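Local coordinates for DNA polymerase (Bacillus phage phi29, PDB 2PY5), which replicates the viral genome by protein-primed, strand-displacing DNA synthesis with high processivity and proofreads with a 3'-5' exonuclease, at residues Leu123-Phe128 and Gly191-Lys196; Asp365-Ile370 and Gln380-Met385; Phe181-Asp186 and Gly376-Leu381. The protein carries 2 engineered substitutions. All coordinates share one frame; numbering follows the deposited sequence. Where two conformers were deposited one is given.

Interaction 1: residues Leu123-Phe128 and Gly191-Lys196. With nucleotides of chain A; nucleotides of chain C.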
loop_
_atom_site.group_PDB
_atom_site.type_symbol
_atom_site.label_atom_id
_atom_site.label_comp_id
_atom_site.label_asym_id
_atom_site.label_seq_id
_atom_site.Cartn_x
_atom_site.Cartn_y
_atom_site.Cartn_z
ATOM N N LEU F 123 4.205 6.521 -9.101
ATOM C CA LEU F 123 4.046 5.871 -7.781
ATOM C C LEU F 123 3.062 4.697 -7.831
ATOM O O LEU F 123 3.150 3.739 -7.023
ATOM C CB LEU F 123 3.617 6.878 -6.709
ATOM C CG LEU F 123 3.625 6.394 -5.263
ATOM C CD1 LEU F 123 4.989 5.970 -4.777
ATOM C CD2 LEU F 123 3.061 7.498 -4.357
ATOM N N LYS F 124 2.120 4.741 -8.782
ATOM C CA LYS F 124 1.150 3.644 -8.928
ATOM C C LYS F 124 1.808 2.421 -9.583
ATOM O O LYS F 124 1.363 1.287 -9.390
ATOM C CB LYS F 124 -0.063 4.115 -9.742
ATOM C CG LYS F 124 -0.850 5.272 -9.094
ATOM C CD LYS F 124 -1.645 4.831 -7.894
ATOM C CE LYS F 124 -2.418 5.994 -7.288
ATOM N NZ LYS F 124 -1.533 7.027 -6.700
ATOM N N LYS F 125 2.838 2.686 -10.385
ATOM C CA LYS F 125 3.638 1.653 -11.043
ATOM C C LYS F 125 4.727 1.074 -10.129
ATOM O O LYS F 125 4.968 -0.132 -10.128
ATOM C CB LYS F 125 4.289 2.268 -12.277
ATOM C CG LYS F 125 3.307 2.665 -13.361
ATOM C CD LYS F 125 3.322 1.724 -14.528
ATOM C CE LYS F 125 3.084 0.284 -14.113
ATOM N NZ LYS F 125 2.931 -0.671 -15.245
ATOM N N LEU F 126 5.367 1.959 -9.369
ATOM C CA LEU F 126 6.527 1.685 -8.549
ATOM C C LEU F 126 6.236 2.278 -7.163
ATOM O O LEU F 126 6.602 3.412 -6.872
ATOM C CB LEU F 126 7.769 2.322 -9.197
ATOM C CG LEU F 126 8.115 1.797 -10.605
ATOM C CD1 LEU F 126 9.077 2.788 -11.310
ATOM C CD2 LEU F 126 8.699 0.386 -10.537
ATOM N N PRO F 127 5.518 1.513 -6.313
ATOM C CA PRO F 127 4.997 2.062 -5.048
ATOM C C PRO F 127 6.034 2.196 -3.912
ATOM O O PRO F 127 5.894 1.592 -2.844
ATOM C CB PRO F 127 3.872 1.083 -4.705
ATOM C CG PRO F 127 4.386 -0.230 -5.239
ATOM C CD PRO F 127 5.036 0.136 -6.546
ATOM N N PHE F 128 7.070 2.996 -4.162
ATOM C CA PHE F 128 8.157 3.235 -3.207
ATOM C C PHE F 128 8.670 4.626 -3.458
ATOM O O PHE F 128 8.505 5.131 -4.557
ATOM C CB PHE F 128 9.312 2.245 -3.412
ATOM C CG PHE F 128 8.873 0.844 -3.696
ATOM C CD1 PHE F 128 8.732 0.404 -5.005
ATOM C CD2 PHE F 128 8.608 -0.017 -2.660
ATOM C CE1 PHE F 128 8.321 -0.910 -5.267
ATOM C CE2 PHE F 128 8.202 -1.331 -2.905
ATOM C CZ PHE F 128 8.057 -1.762 -4.217
ATOM N N GLY F 191 -1.010 -3.268 -9.532
ATOM C CA GLY F 191 -2.085 -4.234 -9.379
ATOM C C GLY F 191 -2.705 -4.653 -10.709
ATOM O O GLY F 191 -3.104 -5.812 -10.880
ATOM N N SER F 192 -2.840 -3.700 -11.621
ATOM C CA SER F 192 -3.392 -3.974 -12.937
ATOM C C SER F 192 -2.454 -4.931 -13.664
ATOM O O SER F 192 -2.920 -5.859 -14.323
ATOM C CB SER F 192 -3.568 -2.675 -13.706
ATOM O OG SER F 192 -4.306 -2.861 -14.886
ATOM N N ASP F 193 -1.151 -4.740 -13.497
ATOM C CA ASP F 193 -0.157 -5.635 -14.128
ATOM C C ASP F 193 -0.309 -7.047 -13.551
ATOM O O ASP F 193 -0.296 -8.061 -14.294
ATOM C CB ASP F 193 1.287 -5.165 -13.909
ATOM C CG ASP F 193 1.652 -3.929 -14.687
ATOM O OD1 ASP F 193 1.199 -3.780 -15.821
ATOM O OD2 ASP F 193 2.461 -3.122 -14.166
ATOM N N SER F 194 -0.443 -7.125 -12.241
ATOM C CA SER F 194 -0.575 -8.422 -11.562
ATOM C C SER F 194 -1.803 -9.167 -12.050
ATOM O O SER F 194 -1.754 -10.359 -12.370
ATOM C CB SER F 194 -0.648 -8.265 -10.046
ATOM O OG SER F 194 0.623 -8.042 -9.492
ATOM N N LEU F 195 -2.935 -8.482 -12.100
ATOM C CA LEU F 195 -4.169 -9.131 -12.523
ATOM C C LEU F 195 -4.115 -9.592 -13.973
ATOM O O LEU F 195 -4.599 -10.679 -14.293
ATOM C CB LEU F 195 -5.378 -8.214 -12.279
ATOM C CG LEU F 195 -6.754 -8.823 -12.537
ATOM C CD1 LEU F 195 -6.996 -10.071 -11.702
ATOM C CD2 LEU F 195 -7.865 -7.786 -12.312
ATOM N N LYS F 196 -3.535 -8.774 -14.843
ATOM C CA LYS F 196 -3.405 -9.133 -16.254
ATOM C C LYS F 196 -2.538 -10.382 -16.377
ATOM O O LYS F 196 -2.871 -11.302 -17.129
ATOM C CB LYS F 196 -2.828 -7.977 -17.064
ATOM C CG LYS F 196 -2.722 -8.250 -18.551
ATOM C CD LYS F 196 -1.404 -8.878 -18.919
ATOM C CE LYS F 196 -1.193 -8.849 -20.419
ATOM N NZ LYS F 196 0.092 -9.471 -20.803
ATOM P P DT A 5 6.077 5.967 1.091
ATOM O OP1 DT A 5 5.866 4.667 0.411
ATOM O OP2 DT A 5 6.957 6.061 2.269
ATOM O "O5'" DT A 5 6.605 7.017 -0.016
ATOM C "C5'" DT A 5 6.096 6.994 -1.321
ATOM C "C4'" DT A 5 5.807 8.396 -1.773
ATOM O "O4'" DT A 5 4.691 8.877 -1.017
ATOM C "C3'" DT A 5 6.908 9.409 -1.524
ATOM O "O3'" DT A 5 7.736 9.445 -2.653
ATOM C "C2'" DT A 5 6.164 10.721 -1.333
ATOM C "C1'" DT A 5 4.784 10.275 -0.891
ATOM N N1 DT A 5 4.472 10.538 0.517
ATOM C C2 DT A 5 3.348 11.264 0.783
ATOM O O2 DT A 5 2.625 11.731 -0.094
ATOM N N3 DT A 5 3.131 11.460 2.112
ATOM C C4 DT A 5 3.890 10.979 3.166
ATOM O O4 DT A 5 3.585 11.226 4.326
ATOM C C5 DT A 5 5.050 10.208 2.817
ATOM C C7 DT A 5 5.945 9.650 3.876
ATOM C C6 DT A 5 5.293 10.019 1.512
ATOM P P DA C 3 -7.006 -0.278 -14.884
ATOM O OP1 DA C 3 -5.579 -0.498 -15.193
ATOM O OP2 DA C 3 -8.023 -1.380 -14.860
ATOM O "O5'" DA C 3 -7.120 0.482 -13.486
ATOM C "C5'" DA C 3 -6.101 1.371 -13.130
ATOM C "C4'" DA C 3 -6.594 2.205 -11.965
ATOM O "O4'" DA C 3 -7.709 3.002 -12.410
ATOM C "C3'" DA C 3 -7.121 1.426 -10.771
ATOM O "O3'" DA C 3 -6.096 1.313 -9.797
ATOM C "C2'" DA C 3 -8.252 2.307 -10.226
ATOM C "C1'" DA C 3 -8.717 3.140 -11.412
ATOM N N9 DA C 3 -9.919 2.711 -12.130
ATOM C C8 DA C 3 -10.199 1.441 -12.585
ATOM N N7 DA C 3 -11.327 1.346 -13.259
ATOM C C5 DA C 3 -11.813 2.644 -13.253
ATOM C C6 DA C 3 -12.976 3.231 -13.790
ATOM N N6 DA C 3 -13.899 2.540 -14.471
ATOM N N1 DA C 3 -13.156 4.564 -13.606
ATOM C C2 DA C 3 -12.232 5.255 -12.923
ATOM N N3 DA C 3 -11.101 4.811 -12.368
ATOM C C4 DA C 3 -10.949 3.494 -12.575
#
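Lys125 and Asp193 meet in a buried salt bridge, Lys125 NZ lying 2.7 Å from Asp193 OD2, and they are the only residue pair of the two segments within 4.5 Å. The ammonium approaches the carboxylate on the syn lone pair of OD2, the side facing the other oxygen, yet it stays with that one atom: Asp193 OD1 is 3.6 Å from Lys125 NZ. The two side chains run at about a right angle to each other. Lys125 arrives there by a bent path, since turns at chi2 (-105°) and chi3 (55°) swing its amine toward helix 190-202, where Asp193 points at segment 123-128. NZ is also bonded to the carbonyl oxygens of Leu185 and Arg187, which gives the buried charge three oxygen partners, while Asp193 OD1 accepts from the backbone N of Arg187. The paired charges thus fasten the link between helices 160-182 and 190-202 to the end of the short, weakly bonded helix 122-125 in the exonuclease region, just ahead of an inverse gamma turn centred on Pro127. DNA is bound on both segments. Leu123, which binds single-stranded DNA and is essential for 3'-5' exonucleolysis, lays CD1 against C5' of DT5 of chain A at 3.8 Å, with CD2 against C4' of the same sugar. Ser192 donates from OG to OP1 of DA3 of chain C at 2.7 Å, and Arg187 NE also bonds this hydroxyl. Ser192 and Asp193 belong to the region 192-229, which acts in DNA binding and in coordinating synthesis with degradation.

Interaction 2: residues Asp365-Ile370 and Gln380-Met385. With EDO (1,2-ethanediol), chain N.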
loop_
_atom_site.group_PDB
_atom_site.type_symbol
_atom_site.label_atom_id
_atom_site.label_comp_id
_atom_site.label_asym_id
_atom_site.label_seq_id
_atom_site.Cartn_x
_atom_site.Cartn_y
_atom_site.Cartn_z
ATOM N N ASP F 365 4.134 -19.977 -8.987
ATOM C CA ASP F 365 5.327 -20.716 -9.420
ATOM C C ASP F 365 6.162 -19.894 -10.410
ATOM O O ASP F 365 7.384 -19.839 -10.283
ATOM C CB ASP F 365 4.926 -22.046 -10.060
ATOM C CG ASP F 365 4.481 -23.105 -9.037
ATOM O OD1 ASP F 365 4.673 -22.904 -7.812
ATOM O OD2 ASP F 365 3.957 -24.158 -9.464
ATOM N N LYS F 366 5.498 -19.257 -11.376
ATOM C CA LYS F 366 6.187 -18.477 -12.425
ATOM C C LYS F 366 6.977 -17.338 -11.823
ATOM O O LYS F 366 8.173 -17.196 -12.074
ATOM C CB LYS F 366 5.194 -17.919 -13.450
ATOM C CG LYS F 366 5.819 -16.945 -14.489
ATOM C CD LYS F 366 4.757 -16.242 -15.324
ATOM C CE LYS F 366 5.301 -15.009 -16.048
ATOM N NZ LYS F 366 6.044 -15.363 -17.268
ATOM N N TRP F 367 6.305 -16.522 -11.022
ATOM C CA TRP F 367 6.935 -15.308 -10.520
ATOM C C TRP F 367 7.895 -15.592 -9.364
ATOM O O TRP F 367 8.870 -14.870 -9.183
ATOM C CB TRP F 367 5.870 -14.247 -10.196
ATOM C CG TRP F 367 5.315 -13.706 -11.448
ATOM C CD1 TRP F 367 4.113 -13.998 -12.026
ATOM C CD2 TRP F 367 5.976 -12.806 -12.334
ATOM N NE1 TRP F 367 3.970 -13.299 -13.199
ATOM C CE2 TRP F 367 5.105 -12.567 -13.419
ATOM C CE3 TRP F 367 7.222 -12.166 -12.312
ATOM C CZ2 TRP F 367 5.449 -11.724 -14.485
ATOM C CZ3 TRP F 367 7.558 -11.319 -13.355
ATOM C CH2 TRP F 367 6.674 -11.108 -14.434
ATOM N N THR F 368 7.641 -16.648 -8.596
ATOM C CA THR F 368 8.598 -17.088 -7.583
ATOM C C THR F 368 9.901 -17.563 -8.253
ATOM O O THR F 368 10.994 -17.219 -7.803
ATOM C CB THR F 368 8.004 -18.175 -6.664
ATOM O OG1 THR F 368 6.826 -17.665 -6.028
ATOM C CG2 THR F 368 8.989 -18.583 -5.592
ATOM N N TYR F 369 9.801 -18.303 -9.358
ATOM C CA TYR F 369 11.014 -18.707 -10.074
ATOM C C TYR F 369 11.827 -17.503 -10.533
ATOM O O TYR F 369 13.045 -17.451 -10.352
ATOM C CB TYR F 369 10.667 -19.572 -11.283
ATOM C CG TYR F 369 11.892 -20.071 -11.996
ATOM C CD1 TYR F 369 12.618 -21.136 -11.488
ATOM C CD2 TYR F 369 12.341 -19.466 -13.164
ATOM C CE1 TYR F 369 13.753 -21.604 -12.132
ATOM C CE2 TYR F 369 13.484 -19.918 -13.813
ATOM C CZ TYR F 369 14.184 -20.994 -13.291
ATOM O OH TYR F 369 15.320 -21.475 -13.905
ATOM N N ILE F 370 11.146 -16.527 -11.131
ATOM C CA ILE F 370 11.813 -15.305 -11.587
ATOM C C ILE F 370 12.462 -14.581 -10.396
ATOM O O ILE F 370 13.621 -14.166 -10.470
ATOM C CB ILE F 370 10.859 -14.392 -12.375
ATOM C CG1 ILE F 370 10.486 -15.057 -13.707
ATOM C CG2 ILE F 370 11.505 -13.027 -12.604
ATOM C CD1 ILE F 370 9.322 -14.402 -14.425
ATOM N N GLN F 380 12.797 -7.231 -7.993
ATOM C CA GLN F 380 11.791 -6.368 -7.360
ATOM C C GLN F 380 10.472 -6.440 -8.096
ATOM O O GLN F 380 9.404 -6.339 -7.492
ATOM C CB GLN F 380 12.238 -4.891 -7.333
ATOM C CG GLN F 380 13.565 -4.629 -6.676
ATOM C CD GLN F 380 13.792 -5.461 -5.442
ATOM O OE1 GLN F 380 12.996 -5.429 -4.503
ATOM N NE2 GLN F 380 14.885 -6.219 -5.434
ATOM N N LEU F 381 10.539 -6.543 -9.420
ATOM C CA LEU F 381 9.336 -6.589 -10.216
ATOM C C LEU F 381 8.599 -7.904 -10.010
ATOM O O LEU F 381 7.376 -7.922 -10.003
ATOM C CB LEU F 381 9.644 -6.366 -11.686
ATOM C CG LEU F 381 10.121 -4.959 -12.017
ATOM C CD1 LEU F 381 10.563 -4.948 -13.474
ATOM C CD2 LEU F 381 9.050 -3.900 -11.748
ATOM N N ALA F 382 9.345 -8.991 -9.821
ATOM C CA ALA F 382 8.723 -10.291 -9.518
ATOM C C ALA F 382 7.997 -10.242 -8.177
ATOM O O ALA F 382 6.887 -10.752 -8.039
ATOM C CB ALA F 382 9.772 -11.396 -9.533
ATOM N N LYS F 383 8.619 -9.617 -7.185
ATOM C CA LYS F 383 7.987 -9.409 -5.888
ATOM C C LYS F 383 6.724 -8.576 -6.044
ATOM O O LYS F 383 5.682 -8.862 -5.459
ATOM C CB LYS F 383 8.966 -8.727 -4.943
ATOM C CG LYS F 383 10.162 -9.611 -4.601
ATOM C CD LYS F 383 11.312 -8.824 -4.022
ATOM C CE LYS F 383 10.982 -8.210 -2.698
ATOM N NZ LYS F 383 12.155 -7.408 -2.205
ATOM N N LEU F 384 6.819 -7.529 -6.856
ATOM C CA LEU F 384 5.682 -6.675 -7.099
ATOM C C LEU F 384 4.525 -7.445 -7.739
ATOM O O LEU F 384 3.370 -7.289 -7.344
ATOM C CB LEU F 384 6.108 -5.480 -7.966
ATOM C CG LEU F 384 5.217 -4.259 -8.005
ATOM C CD1 LEU F 384 4.965 -3.647 -6.621
ATOM C CD2 LEU F 384 5.882 -3.240 -8.924
ATOM N N MET F 385 4.825 -8.319 -8.694
ATOM C CA MET F 385 3.779 -9.126 -9.323
ATOM C C MET F 385 3.096 -10.057 -8.307
ATOM O O MET F 385 1.878 -10.185 -8.273
ATOM C CB MET F 385 4.353 -9.946 -10.478
ATOM C CG MET F 385 4.681 -9.118 -11.717
ATOM S SD MET F 385 3.229 -8.477 -12.544
ATOM C CE MET F 385 2.546 -9.954 -13.316
HETATM C C1 EDO N . 6.161 -21.150 -5.470
HETATM O O1 EDO N . 6.915 -21.928 -6.396
HETATM C C2 EDO N . 5.707 -22.038 -4.327
HETATM O O2 EDO N . 6.759 -22.191 -3.372
#
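Helices 361-373 and 376-387 pack nearly antiparallel, the short axes of segments 365-370 and 380-385 lying 8.6 Å apart at 156°, with Trp367 CA only 5.4 Å from Ala382 CA. The small Ala382 sits at this close point, its CB 3.6 Å from the carbonyl O of Trp367 and near CE3 of the indole; CG2 of Ile370 touches the same methyl at 3.9 Å. Met385 fills one face of the indole. Met385 CG stands 3.7 Å from the centroid of the six-membered ring of Trp367 and 3° off the normal, a CH-pi contact almost straight above the centre. The side chain of Met385 then doubles back at its last two torsions, which brings Met385 CE to 3.6 Å from Trp367 CZ2, while SD stays higher above the face in a more distant Met-aromatic contact. Lys366 CE and Ile370 CD1 lie toward the rim of the opposite face, so the indole is layered between residues of both helices. The hairpin belongs to the polymerization region and carries nucleotide-handling residues: Lys366 stabilises the incoming nucleotide, and Lys383, bonded through NZ to Gln380 OE1, is probably involved in nucleotide selection. Beyond the pair, Phe363 meets the indole ring from its own helix, Met385 reaches Asp193 of helix 190-202, and Leu381 and Leu384 lie against helix 160-182.

Interaction 3: residues Phe181-Asp186 and Gly376-Leu381; sequences FKQGLD and GAIKQL
The amide of Gln183 is the flat group that meets the other segment, lying against Ile378, the two side chains running at about a right angle: Gln183 OE1 is 3.9 Å from Ile378 CD1 and Gln183 CD is 4.0 Å from Ile378 CG1. Farther back, the carbonyl O of Leu185 lies in the plane of the Phe181 ring, at its rim. The Gln183 chain is bent at chi2 (-37°), and its NE2 bonds back to the carbonyl O of Ile179, which fixes the amide while the methylene part of the side chain packs: Gln183 CG lies 3.5 Å from Leu381 CD1. On the other branch of the contact, CD2 of Leu185 comes within 4.2 Å of Leu381 CB as the two leucine side chains run antiparallel alongside each other. Leu381 is thereby touched by residues before and after Gly184. Gly184 is the first residue to leave helical angles, in a Schellman motif with positive phi (98°); the chain turns here, and the CB atoms of Gln183 and Leu185 on its two sides both point toward helix 376-387. An inverse gamma turn centred on Leu185 follows. In the facing helix, Gln380 NE2 reaches Gly376 O at 3.2 Å from above the carbonyl plane, and the same oxygen also accepts from Gln380 N. The contact joins the exonuclease and polymerization regions, with Gln180 beside Leu185, Ile179 on Ala377, and the loop residue Phe137 packing on Ala377, Gln380 and Leu381.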
loop_
_atom_site.group_PDB
_atom_site.type_symbol
_atom_site.label_atom_id
_atom_site.label_comp_id
_atom_site.label_asym_id
_atom_site.label_seq_id
_atom_site.Cartn_x
_atom_site.Cartn_y
_atom_site.Cartn_z
ATOM N N PHE F 181 8.530 -1.683 -18.165
ATOM C CA PHE F 181 7.864 -1.784 -19.466
ATOM C C PHE F 181 8.482 -2.880 -20.320
ATOM O O PHE F 181 7.766 -3.650 -20.987
ATOM C CB PHE F 181 7.924 -0.441 -20.219
ATOM C CG PHE F 181 7.182 0.697 -19.552
ATOM C CD1 PHE F 181 6.158 0.476 -18.639
ATOM C CD2 PHE F 181 7.514 2.010 -19.857
ATOM C CE1 PHE F 181 5.488 1.548 -18.045
ATOM C CE2 PHE F 181 6.840 3.075 -19.266
ATOM C CZ PHE F 181 5.831 2.837 -18.370
ATOM N N LYS F 182 9.809 -3.022 -20.278
ATOM C CA LYS F 182 10.472 -4.084 -21.044
ATOM C C LYS F 182 10.092 -5.501 -20.588
ATOM O O LYS F 182 10.186 -6.456 -21.358
ATOM C CB LYS F 182 11.996 -3.918 -21.007
ATOM C CG LYS F 182 12.511 -2.797 -21.885
ATOM C CD LYS F 182 14.024 -2.650 -21.742
ATOM C CE LYS F 182 14.612 -1.692 -22.773
ATOM N NZ LYS F 182 16.097 -1.532 -22.606
ATOM N N GLN F 183 9.666 -5.638 -19.330
ATOM C CA GLN F 183 9.182 -6.898 -18.799
ATOM C C GLN F 183 7.747 -7.183 -19.251
ATOM O O GLN F 183 7.250 -8.278 -19.018
ATOM C CB GLN F 183 9.189 -6.895 -17.262
ATOM C CG GLN F 183 10.509 -6.625 -16.592
ATOM C CD GLN F 183 11.662 -7.236 -17.299
ATOM O OE1 GLN F 183 11.796 -8.461 -17.333
ATOM N NE2 GLN F 183 12.535 -6.382 -17.882
ATOM N N GLY F 184 7.095 -6.197 -19.858
ATOM C CA GLY F 184 5.713 -6.360 -20.316
ATOM C C GLY F 184 4.717 -5.787 -19.331
ATOM O O GLY F 184 3.510 -5.917 -19.517
ATOM N N LEU F 185 5.234 -5.146 -18.294
ATOM C CA LEU F 185 4.409 -4.637 -17.204
ATOM C C LEU F 185 4.070 -3.182 -17.487
ATOM O O LEU F 185 4.657 -2.261 -16.917
ATOM C CB LEU F 185 5.146 -4.807 -15.864
ATOM C CG LEU F 185 5.168 -6.176 -15.153
ATOM C CD1 LEU F 185 4.760 -7.368 -16.007
ATOM C CD2 LEU F 185 6.508 -6.419 -14.475
ATOM N N ASP F 186 3.139 -2.967 -18.411
ATOM C CA ASP F 186 2.933 -1.605 -18.918
ATOM C C ASP F 186 1.523 -1.057 -18.718
ATOM O O ASP F 186 1.143 -0.079 -19.374
ATOM C CB ASP F 186 3.310 -1.543 -20.391
ATOM C CG ASP F 186 2.492 -2.449 -21.236
ATOM O OD1 ASP F 186 2.885 -2.684 -22.412
ATOM O OD2 ASP F 186 1.460 -2.974 -20.752
ATOM N N GLY F 376 18.336 -7.528 -8.383
ATOM C CA GLY F 376 18.014 -6.118 -8.570
ATOM C C GLY F 376 16.624 -5.852 -9.102
ATOM O O GLY F 376 15.637 -6.354 -8.567
ATOM N N ALA F 377 16.557 -5.057 -10.171
ATOM C CA ALA F 377 15.303 -4.589 -10.712
ATOM C C ALA F 377 14.300 -5.692 -11.030
ATOM O O ALA F 377 13.157 -5.638 -10.598
ATOM C CB ALA F 377 15.549 -3.698 -11.954
ATOM N N ILE F 378 14.719 -6.700 -11.782
ATOM C CA ILE F 378 13.788 -7.753 -12.182
ATOM C C ILE F 378 13.274 -8.543 -10.962
ATOM O O ILE F 378 12.106 -8.972 -10.926
ATOM C CB ILE F 378 14.401 -8.671 -13.249
ATOM C CG1 ILE F 378 14.518 -7.887 -14.558
ATOM C CG2 ILE F 378 13.556 -9.917 -13.448
ATOM C CD1 ILE F 378 15.270 -8.625 -15.631
ATOM N N LYS F 379 14.140 -8.718 -9.961
ATOM C CA LYS F 379 13.715 -9.372 -8.724
ATOM C C LYS F 379 12.619 -8.552 -8.052
ATOM O O LYS F 379 11.627 -9.104 -7.605
ATOM C CB LYS F 379 14.873 -9.550 -7.752
ATOM C CG LYS F 379 14.476 -10.293 -6.480
ATOM C CD LYS F 379 15.655 -10.523 -5.583
ATOM C CE LYS F 379 15.310 -11.447 -4.444
ATOM N NZ LYS F 379 16.536 -11.917 -3.748
ATOM N N GLN F 380 12.797 -7.231 -7.993
ATOM C CA GLN F 380 11.791 -6.368 -7.360
ATOM C C GLN F 380 10.472 -6.440 -8.096
ATOM O O GLN F 380 9.404 -6.339 -7.492
ATOM C CB GLN F 380 12.238 -4.891 -7.333
ATOM C CG GLN F 380 13.565 -4.629 -6.676
ATOM C CD GLN F 380 13.792 -5.461 -5.442
ATOM O OE1 GLN F 380 12.996 -5.429 -4.503
ATOM N NE2 GLN F 380 14.885 -6.219 -5.434
ATOM N N LEU F 381 10.539 -6.543 -9.420
ATOM C CA LEU F 381 9.336 -6.589 -10.216
ATOM C C LEU F 381 8.599 -7.904 -10.010
ATOM O O LEU F 381 7.376 -7.922 -10.003
ATOM C CB LEU F 381 9.644 -6.366 -11.686
ATOM C CG LEU F 381 10.121 -4.959 -12.017
ATOM C CD1 LEU F 381 10.563 -4.948 -13.474
ATOM C CD2 LEU F 381 9.050 -3.900 -11.748
#

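How the interactions relate
The three contacts cluster where the exonuclease and polymerization regions meet, their centres 9 to 13 Å apart. Interactions 2 and 3 share Gln380 and Leu381 on helix 376-387, which faces helix 361-373 in one and the end of helix 160-182 in the other. Along the chain, interaction 1 closes before interaction 2 opens, whereas the segments of interactions 1 and 3 alternate. Direct contacts join each pair: Ser194 OG lies 2.8 Å from Met385 O, a probable hydrogen bond between 1 and 2, Met385 SD packs on Leu185 CD1 between 2 and 3, and Lys125 of 1 bonds Leu185 of 3. Nucleotide-handling helices thus border on exonuclease elements and on the 192-229 region, which is involved in coordinating synthesis and degradation.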